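Local coordinates for protein agarase (Pseudoalteromonas fuliginea, PDB 6XJ9) that probably hydrolyses agarose or its oligosaccharides, as a family 50 glycoside hydrolase from a marine bacterium, at residues Ser517-Leu529 with Ile578-Leu591. Sequence-based numbering, arbitrary orientation.
Sequences SVKSHYGIVINTL and IKNEEQLVDFSILL
Y522, V525 and F587 centre an apolar helix-to-helix contact, which joins helix 523-529 to the start of the long helix 584-609 across an intervening chain that has helices and no strand. The two helices cross almost at a right angle (96°), with the segment axes 9.2 Å apart. F587 is wedged between Y522, V525, I526 and L529. Its CB lies over one face of the Y522 ring, 3.9 Å from the ring centroid. The two rings form an offset edge-to-face pair, the edge of F587 toward the face of Y522, planes at 66°. V525 CG1 covers one face of F587, and Q583 CG covers the opposite one. I526 CG1 comes within 3.6 Å of F587 CE2. With CG1 anti to the backbone N (V525 chi1 165°), V525 CG2 lies beside that N and reaches the backbone of helix 584-609, 3.5 Å from L591 N. The other face of Y522 carries the H521 ring, whose edge meets L591 CD2. Y522 OH, H521 NE2 and S588 OG all bond to the carboxylate of E628, which ties both segments to helix 627-634. Replacing Y522 by an alanine would remove the ring between F587 CB and H521, and would probably leave a gap there and E628 with one bond fewer. At one end V518 CG1 packs on L584 CD2, 3.7 Å away, and I578 touches I526. At the other, L529 meets L590. F542 of helix 537-550 packs against L590; V462 of strand 461-463 touches I524.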
ATOM      1  N   SER A 517      -2.036 -26.089  31.743  1.00 30.02           N
ATOM      2  CA  SER A 517      -1.838 -27.307  32.516  1.00 28.35           C
ATOM      3  C   SER A 517      -2.106 -26.972  33.977  1.00 26.55           C
ATOM      4  O   SER A 517      -2.040 -25.795  34.344  1.00 25.24           O
ATOM      5  CB  SER A 517      -0.442 -27.853  32.347  1.00 27.86           C
ATOM      6  OG  SER A 517       0.487 -27.068  33.087  1.00 25.49           O
ATOM      7  N   VAL A 518      -2.364 -27.992  34.806  1.00 23.96           N
ATOM      8  CA  VAL A 518      -2.638 -27.711  36.209  1.00 23.08           C
ATOM      9  C   VAL A 518      -1.440 -26.986  36.811  1.00 24.71           C
ATOM     10  O   VAL A 518      -1.607 -25.975  37.493  1.00 24.73           O
ATOM     11  CB  VAL A 518      -3.069 -28.948  37.026  1.00 23.14           C
ATOM     12  CG1 VAL A 518      -3.081 -28.663  38.527  1.00 21.68           C
ATOM     13  CG2 VAL A 518      -4.441 -29.436  36.578  1.00 22.80           C
ATOM     14  N   LYS A 519      -0.234 -27.467  36.485  1.00 24.16           N
ATOM     15  CA  LYS A 519       0.986 -26.911  37.042  1.00 27.50           C
ATOM     16  C   LYS A 519       1.167 -25.453  36.605  1.00 26.87           C
ATOM     17  O   LYS A 519       1.577 -24.612  37.395  1.00 26.97           O
ATOM     18  CB  LYS A 519       2.173 -27.792  36.644  1.00 29.65           C
ATOM     19  CG  LYS A 519       3.372 -27.721  37.577  1.00 32.14           C
ATOM     20  CD  LYS A 519       4.448 -28.713  37.200  1.00 35.17           C
ATOM     21  CE  LYS A 519       4.260 -30.061  37.860  1.00 37.36           C
ATOM     22  NZ  LYS A 519       5.339 -30.999  37.475  1.00 40.48           N
ATOM     23  N   SER A 520       0.871 -25.161  35.335  1.00 26.33           N
ATOM     24  CA  SER A 520       1.041 -23.822  34.789  1.00 27.86           C
ATOM     25  C   SER A 520      -0.023 -22.873  35.344  1.00 26.12           C
ATOM     26  O   SER A 520       0.232 -21.694  35.572  1.00 26.59           O
ATOM     27  CB  SER A 520       0.955 -23.863  33.288  1.00 27.27           C
ATOM     28  OG  SER A 520       2.195 -24.257  32.738  1.00 32.10           O
ATOM     29  N   HIS A 521      -1.236 -23.400  35.500  1.00 24.17           N
ATOM     30  CA  HIS A 521      -2.390 -22.612  35.878  1.00 24.31           C
ATOM     31  C   HIS A 521      -2.296 -22.241  37.354  1.00 23.52           C
ATOM     32  O   HIS A 521      -2.437 -21.072  37.720  1.00 22.17           O
ATOM     33  CB  HIS A 521      -3.664 -23.399  35.548  1.00 23.69           C
ATOM     34  CG  HIS A 521      -4.928 -22.618  35.696  1.00 22.16           C
ATOM     35  ND1 HIS A 521      -6.076 -22.958  35.011  1.00 23.00           N
ATOM     36  CD2 HIS A 521      -5.239 -21.550  36.459  1.00 21.78           C
ATOM     37  CE1 HIS A 521      -7.037 -22.116  35.325  1.00 22.70           C
ATOM     38  NE2 HIS A 521      -6.548 -21.246  36.217  1.00 21.72           N
ATOM     39  N   TYR A 522      -2.039 -23.249  38.192  1.00 23.29           N
ATOM     40  CA  TYR A 522      -2.146 -23.057  39.630  1.00 22.87           C
ATOM     41  C   TYR A 522      -0.765 -23.090  40.277  1.00 21.93           C
ATOM     42  O   TYR A 522      -0.654 -23.414  41.455  1.00 22.36           O
ATOM     43  CB  TYR A 522      -3.108 -24.088  40.237  1.00 22.99           C
ATOM     44  CG  TYR A 522      -4.514 -23.975  39.704  1.00 21.91           C
ATOM     45  CD1 TYR A 522      -5.311 -22.880  40.013  1.00 23.19           C
ATOM     46  CD2 TYR A 522      -5.039 -24.944  38.874  1.00 21.29           C
ATOM     47  CE1 TYR A 522      -6.599 -22.754  39.519  1.00 22.19           C
ATOM     48  CE2 TYR A 522      -6.327 -24.840  38.374  1.00 22.19           C
ATOM     49  CZ  TYR A 522      -7.104 -23.742  38.694  1.00 22.69           C
ATOM     50  OH  TYR A 522      -8.363 -23.640  38.189  1.00 24.22           O
ATOM     51  N   GLY A 523       0.265 -22.716  39.509  1.00 20.97           N
ATOM     52  CA  GLY A 523       1.637 -22.736  40.002  1.00 21.59           C
ATOM     53  C   GLY A 523       1.832 -21.967  41.310  1.00 22.57           C
ATOM     54  O   GLY A 523       2.502 -22.450  42.222  1.00 23.49           O
ATOM     55  N   ILE A 524       1.243 -20.767  41.394  1.00 22.99           N
ATOM     56  CA  ILE A 524       1.378 -19.907  42.560  1.00 23.84           C
ATOM     57  C   ILE A 524       0.801 -20.630  43.776  1.00 24.03           C
ATOM     58  O   ILE A 524       1.347 -20.538  44.871  1.00 26.45           O
ATOM     59  CB  ILE A 524       0.672 -18.557  42.332  1.00 24.77           C
ATOM     60  CG1 ILE A 524       1.323 -17.727  41.222  1.00 25.24           C
ATOM     61  CG2 ILE A 524       0.564 -17.774  43.644  1.00 26.81           C
ATOM     62  CD1 ILE A 524       2.680 -17.167  41.596  1.00 29.48           C
ATOM     63  N   VAL A 525      -0.327 -21.313  43.565  1.00 23.11           N
ATOM     64  CA  VAL A 525      -1.039 -22.019  44.621  1.00 23.26           C
ATOM     65  C   VAL A 525      -0.196 -23.222  45.039  1.00 23.26           C
ATOM     66  O   VAL A 525       0.158 -23.346  46.205  1.00 23.94           O
ATOM     67  CB  VAL A 525      -2.447 -22.444  44.161  1.00 21.93           C
ATOM     68  CG1 VAL A 525      -3.066 -23.484  45.086  1.00 22.43           C
ATOM     69  CG2 VAL A 525      -3.382 -21.248  44.010  1.00 22.12           C
ATOM     70  N   ILE A 526       0.140 -24.079  44.064  1.00 24.44           N
ATOM     71  CA  ILE A 526       0.886 -25.297  44.330  1.00 24.88           C
ATOM     72  C   ILE A 526       2.150 -24.957  45.115  1.00 26.18           C
ATOM     73  O   ILE A 526       2.342 -25.456  46.222  1.00 27.57           O
ATOM     74  CB  ILE A 526       1.165 -26.072  43.027  1.00 25.36           C
ATOM     75  CG1 ILE A 526      -0.136 -26.625  42.435  1.00 24.37           C
ATOM     76  CG2 ILE A 526       2.187 -27.180  43.262  1.00 25.80           C
ATOM     77  CD1 ILE A 526      -0.098 -26.841  40.945  1.00 24.76           C
ATOM     78  N   ASN A 527       2.987 -24.078  44.558  1.00 25.46           N
ATOM     79  CA  ASN A 527       4.274 -23.750  45.159  1.00 26.52           C
ATOM     80  C   ASN A 527       4.104 -23.129  46.545  1.00 26.54           C
ATOM     81  O   ASN A 527       4.894 -23.388  47.450  1.00 27.03           O
ATOM     82  CB  ASN A 527       5.082 -22.796  44.276  1.00 27.07           C
ATOM     83  CG  ASN A 527       6.461 -22.526  44.832  1.00 29.73           C
ATOM     84  OD1 ASN A 527       6.655 -21.568  45.582  1.00 28.91           O
ATOM     85  ND2 ASN A 527       7.413 -23.385  44.491  1.00 29.00           N
ATOM     86  N   THR A 528       3.096 -22.267  46.710  1.00 24.17           N
ATOM     87  CA  THR A 528       2.920 -21.579  47.977  1.00 23.74           C
ATOM     88  C   THR A 528       2.437 -22.553  49.056  1.00 25.48           C
ATOM     89  O   THR A 528       2.834 -22.424  50.212  1.00 26.00           O
ATOM     90  CB  THR A 528       2.028 -20.339  47.813  1.00 22.73           C
ATOM     91  OG1 THR A 528       2.638 -19.443  46.877  1.00 21.51           O
ATOM     92  CG2 THR A 528       1.793 -19.609  49.114  1.00 22.96           C
ATOM     93  N   LEU A 529       1.579 -23.517  48.683  1.00 25.74           N
ATOM     94  CA  LEU A 529       1.044 -24.492  49.631  1.00 27.15           C
ATOM     95  C   LEU A 529       2.186 -25.257  50.300  1.00 28.62           C
ATOM     96  O   LEU A 529       2.038 -25.728  51.429  1.00 28.37           O
ATOM     97  CB  LEU A 529       0.110 -25.468  48.904  1.00 25.95           C
ATOM     98  CG  LEU A 529      -1.323 -24.994  48.662  1.00 28.06           C
ATOM     99  CD1 LEU A 529      -2.023 -25.872  47.636  1.00 26.75           C
ATOM    100  CD2 LEU A 529      -2.120 -24.965  49.957  1.00 26.29           C
ATOM    101  N   ILE A 578      -0.305 -33.861  42.212  1.00 30.46           N
ATOM    102  CA  ILE A 578      -0.527 -33.135  40.967  1.00 32.97           C
ATOM    103  C   ILE A 578      -1.624 -33.787  40.123  1.00 32.86           C
ATOM    104  O   ILE A 578      -2.182 -33.140  39.239  1.00 31.11           O
ATOM    105  CB  ILE A 578       0.781 -32.921  40.172  1.00 33.63           C
ATOM    106  CG1 ILE A 578       0.599 -31.892  39.049  1.00 34.57           C
ATOM    107  CG2 ILE A 578       1.337 -34.242  39.655  1.00 34.22           C
ATOM    108  CD1 ILE A 578       0.577 -30.443  39.525  1.00 33.80           C
ATOM    109  N   LYS A 579      -1.945 -35.056  40.411  1.00 33.51           N
ATOM    110  CA  LYS A 579      -2.880 -35.811  39.588  1.00 32.14           C
ATOM    111  C   LYS A 579      -4.297 -35.701  40.146  1.00 31.71           C
ATOM    112  O   LYS A 579      -5.266 -36.017  39.458  1.00 31.17           O
ATOM    113  CB  LYS A 579      -2.458 -37.282  39.512  1.00 36.53           C
ATOM    114  CG  LYS A 579      -1.086 -37.538  38.900  1.00 38.47           C
ATOM    115  CD  LYS A 579      -0.902 -38.961  38.410  1.00 39.48           C
ATOM    116  CE  LYS A 579       0.262 -39.098  37.449  1.00 39.63           C
ATOM    117  NZ  LYS A 579      -0.067 -38.593  36.096  1.00 40.33           N
ATOM    118  N   ASN A 580      -4.417 -35.274  41.407  1.00 32.03           N
ATOM    119  CA  ASN A 580      -5.717 -35.208  42.057  1.00 31.30           C
ATOM    120  C   ASN A 580      -6.553 -34.099  41.422  1.00 30.99           C
ATOM    121  O   ASN A 580      -6.053 -32.993  41.214  1.00 30.44           O
ATOM    122  CB  ASN A 580      -5.569 -34.976  43.560  1.00 30.67           C
ATOM    123  CG  ASN A 580      -6.888 -34.662  44.224  1.00 31.22           C
ATOM    124  OD1 ASN A 580      -7.218 -33.496  44.419  1.00 32.24           O
ATOM    125  ND2 ASN A 580      -7.657 -35.690  44.555  1.00 30.23           N
ATOM    126  N   GLU A 581      -7.829 -34.401  41.150  1.00 29.40           N
ATOM    127  CA  GLU A 581      -8.701 -33.477  40.441  1.00 31.40           C
ATOM    128  C   GLU A 581      -9.647 -32.765  41.400  1.00 31.83           C
ATOM    129  O   GLU A 581     -10.082 -31.652  41.111  1.00 31.32           O
ATOM    130  CB  GLU A 581      -9.545 -34.207  39.398  1.00 33.01           C
ATOM    131  CG  GLU A 581      -8.742 -34.655  38.195  1.00 36.64           C
ATOM    132  CD  GLU A 581      -9.547 -35.485  37.214  1.00 36.42           C
ATOM    133  OE1 GLU A 581     -10.745 -35.199  37.047  1.00 38.72           O
ATOM    134  OE2 GLU A 581      -8.980 -36.425  36.641  1.00 36.01           O
ATOM    135  N   GLU A 582      -9.963 -33.416  42.530  1.00 31.58           N
ATOM    136  CA  GLU A 582     -10.981 -32.933  43.447  1.00 31.98           C
ATOM    137  C   GLU A 582     -10.545 -31.607  44.069  1.00 30.38           C
ATOM    138  O   GLU A 582     -11.379 -30.744  44.318  1.00 29.10           O
ATOM    139  CB  GLU A 582     -11.317 -33.972  44.524  1.00 36.78           C
ATOM    140  CG  GLU A 582     -12.140 -35.147  44.020  1.00 39.37           C
ATOM    141  CD  GLU A 582     -11.408 -36.064  43.057  1.00 40.75           C
ATOM    142  OE1 GLU A 582     -10.215 -36.324  43.280  1.00 42.35           O
ATOM    143  OE2 GLU A 582     -12.026 -36.489  42.068  1.00 46.85           O
ATOM    144  N   GLN A 583      -9.235 -31.450  44.300  1.00 29.41           N
ATOM    145  CA  GLN A 583      -8.682 -30.277  44.957  1.00 26.67           C
ATOM    146  C   GLN A 583      -8.754 -29.032  44.075  1.00 27.15           C
ATOM    147  O   GLN A 583      -8.557 -27.933  44.584  1.00 26.56           O
ATOM    148  CB  GLN A 583      -7.207 -30.494  45.296  1.00 27.51           C
ATOM    149  CG  GLN A 583      -6.304 -30.489  44.068  1.00 26.05           C
ATOM    150  CD  GLN A 583      -4.969 -31.122  44.357  1.00 25.77           C
ATOM    151  OE1 GLN A 583      -4.442 -31.020  45.461  1.00 27.26           O
ATOM    152  NE2 GLN A 583      -4.410 -31.773  43.353  1.00 26.16           N
ATOM    153  N   LEU A 584      -9.026 -29.195  42.770  1.00 27.25           N
ATOM    154  CA  LEU A 584      -8.891 -28.079  41.837  1.00 26.86           C
ATOM    155  C   LEU A 584      -9.912 -26.985  42.161  1.00 27.70           C
ATOM    156  O   LEU A 584      -9.714 -25.819  41.820  1.00 24.21           O
ATOM    157  CB  LEU A 584      -8.992 -28.575  40.386  1.00 26.23           C
ATOM    158  CG  LEU A 584      -7.808 -29.397  39.863  1.00 27.40           C
ATOM    159  CD1 LEU A 584      -7.954 -29.681  38.375  1.00 27.25           C
ATOM    160  CD2 LEU A 584      -6.465 -28.707  40.128  1.00 27.61           C
ATOM    161  N   VAL A 585     -10.983 -27.352  42.878  1.00 28.03           N
ATOM    162  CA  VAL A 585     -11.983 -26.365  43.264  1.00 28.69           C
ATOM    163  C   VAL A 585     -11.364 -25.443  44.318  1.00 28.49           C
ATOM    164  O   VAL A 585     -11.560 -24.225  44.286  1.00 28.48           O
ATOM    165  CB  VAL A 585     -13.321 -27.007  43.706  1.00 28.88           C
ATOM    166  CG1 VAL A 585     -14.203 -26.039  44.480  1.00 29.14           C
ATOM    167  CG2 VAL A 585     -14.092 -27.578  42.524  1.00 28.65           C
ATOM    168  N   ASP A 586     -10.561 -26.035  45.205  1.00 26.45           N
ATOM    169  CA  ASP A 586      -9.821 -25.309  46.225  1.00 26.35           C
ATOM    170  C   ASP A 586      -8.687 -24.488  45.601  1.00 25.70           C
ATOM    171  O   ASP A 586      -8.423 -23.371  46.049  1.00 25.48           O
ATOM    172  CB  ASP A 586      -9.336 -26.263  47.322  1.00 27.90           C
ATOM    173  CG  ASP A 586     -10.489 -27.035  47.949  1.00 30.45           C
ATOM    174  OD1 ASP A 586     -11.540 -26.423  48.143  1.00 34.36           O
ATOM    175  OD2 ASP A 586     -10.343 -28.251  48.184  1.00 30.09           O
ATOM    176  N   PHE A 587      -8.012 -25.049  44.589  1.00 24.00           N
ATOM    177  CA  PHE A 587      -6.941 -24.353  43.881  1.00 23.57           C
ATOM    178  C   PHE A 587      -7.485 -23.058  43.286  1.00 22.70           C
ATOM    179  O   PHE A 587      -6.823 -22.022  43.304  1.00 21.21           O
ATOM    180  CB  PHE A 587      -6.286 -25.266  42.836  1.00 24.43           C
ATOM    181  CG  PHE A 587      -5.312 -26.290  43.380  1.00 24.18           C
ATOM    182  CD1 PHE A 587      -5.337 -26.681  44.712  1.00 24.17           C
ATOM    183  CD2 PHE A 587      -4.353 -26.865  42.553  1.00 25.57           C
ATOM    184  CE1 PHE A 587      -4.435 -27.617  45.205  1.00 22.04           C
ATOM    185  CE2 PHE A 587      -3.470 -27.823  43.036  1.00 24.71           C
ATOM    186  CZ  PHE A 587      -3.503 -28.188  44.367  1.00 22.81           C
ATOM    187  N   SER A 588      -8.719 -23.140  42.783  1.00 23.41           N
ATOM    188  CA  SER A 588      -9.424 -22.021  42.186  1.00 22.79           C
ATOM    189  C   SER A 588      -9.751 -20.955  43.232  1.00 21.50           C
ATOM    190  O   SER A 588      -9.639 -19.765  42.951  1.00 20.26           O
ATOM    191  CB  SER A 588     -10.653 -22.517  41.494  1.00 23.54           C
ATOM    192  OG  SER A 588     -10.998 -21.640  40.439  1.00 27.58           O
ATOM    193  N   ILE A 589     -10.157 -21.397  44.430  1.00 20.13           N
ATOM    194  CA  ILE A 589     -10.497 -20.516  45.542  1.00 20.55           C
ATOM    195  C   ILE A 589      -9.240 -19.767  45.982  1.00 20.90           C
ATOM    196  O   ILE A 589      -9.279 -18.553  46.205  1.00 20.64           O
ATOM    197  CB  ILE A 589     -11.143 -21.322  46.694  1.00 20.57           C
ATOM    198  CG1 ILE A 589     -12.615 -21.649  46.399  1.00 22.52           C
ATOM    199  CG2 ILE A 589     -10.985 -20.620  48.036  1.00 19.45           C
ATOM    200  CD1 ILE A 589     -13.247 -22.634  47.373  1.00 23.36           C
ATOM    201  N   LEU A 590      -8.122 -20.502  46.045  1.00 19.70           N
ATOM    202  CA  LEU A 590      -6.852 -19.976  46.518  1.00 20.21           C
ATOM    203  C   LEU A 590      -6.287 -18.987  45.498  1.00 19.46           C
ATOM    204  O   LEU A 590      -5.913 -17.873  45.873  1.00 20.99           O
ATOM    205  CB  LEU A 590      -5.895 -21.135  46.837  1.00 19.16           C
ATOM    206  CG  LEU A 590      -6.332 -22.066  47.974  1.00 20.63           C
ATOM    207  CD1 LEU A 590      -5.263 -23.112  48.298  1.00 21.45           C
ATOM    208  CD2 LEU A 590      -6.704 -21.286  49.223  1.00 20.26           C
ATOM    209  N   LEU A 591      -6.296 -19.352  44.212  1.00 18.65           N
ATOM    210  CA  LEU A 591      -5.834 -18.429  43.176  1.00 19.10           C
ATOM    211  C   LEU A 591      -6.713 -17.171  43.114  1.00 19.21           C
ATOM    212  O   LEU A 591      -6.194 -16.057  43.040  1.00 20.30           O
ATOM    213  CB  LEU A 591      -5.719 -19.129  41.819  1.00 18.44           C
ATOM    214  CG  LEU A 591      -5.215 -18.242  40.672  1.00 19.54           C
ATOM    215  CD1 LEU A 591      -3.834 -17.676  41.000  1.00 18.94           C
ATOM    216  CD2 LEU A 591      -5.165 -19.020  39.361  1.00 18.80           C
TER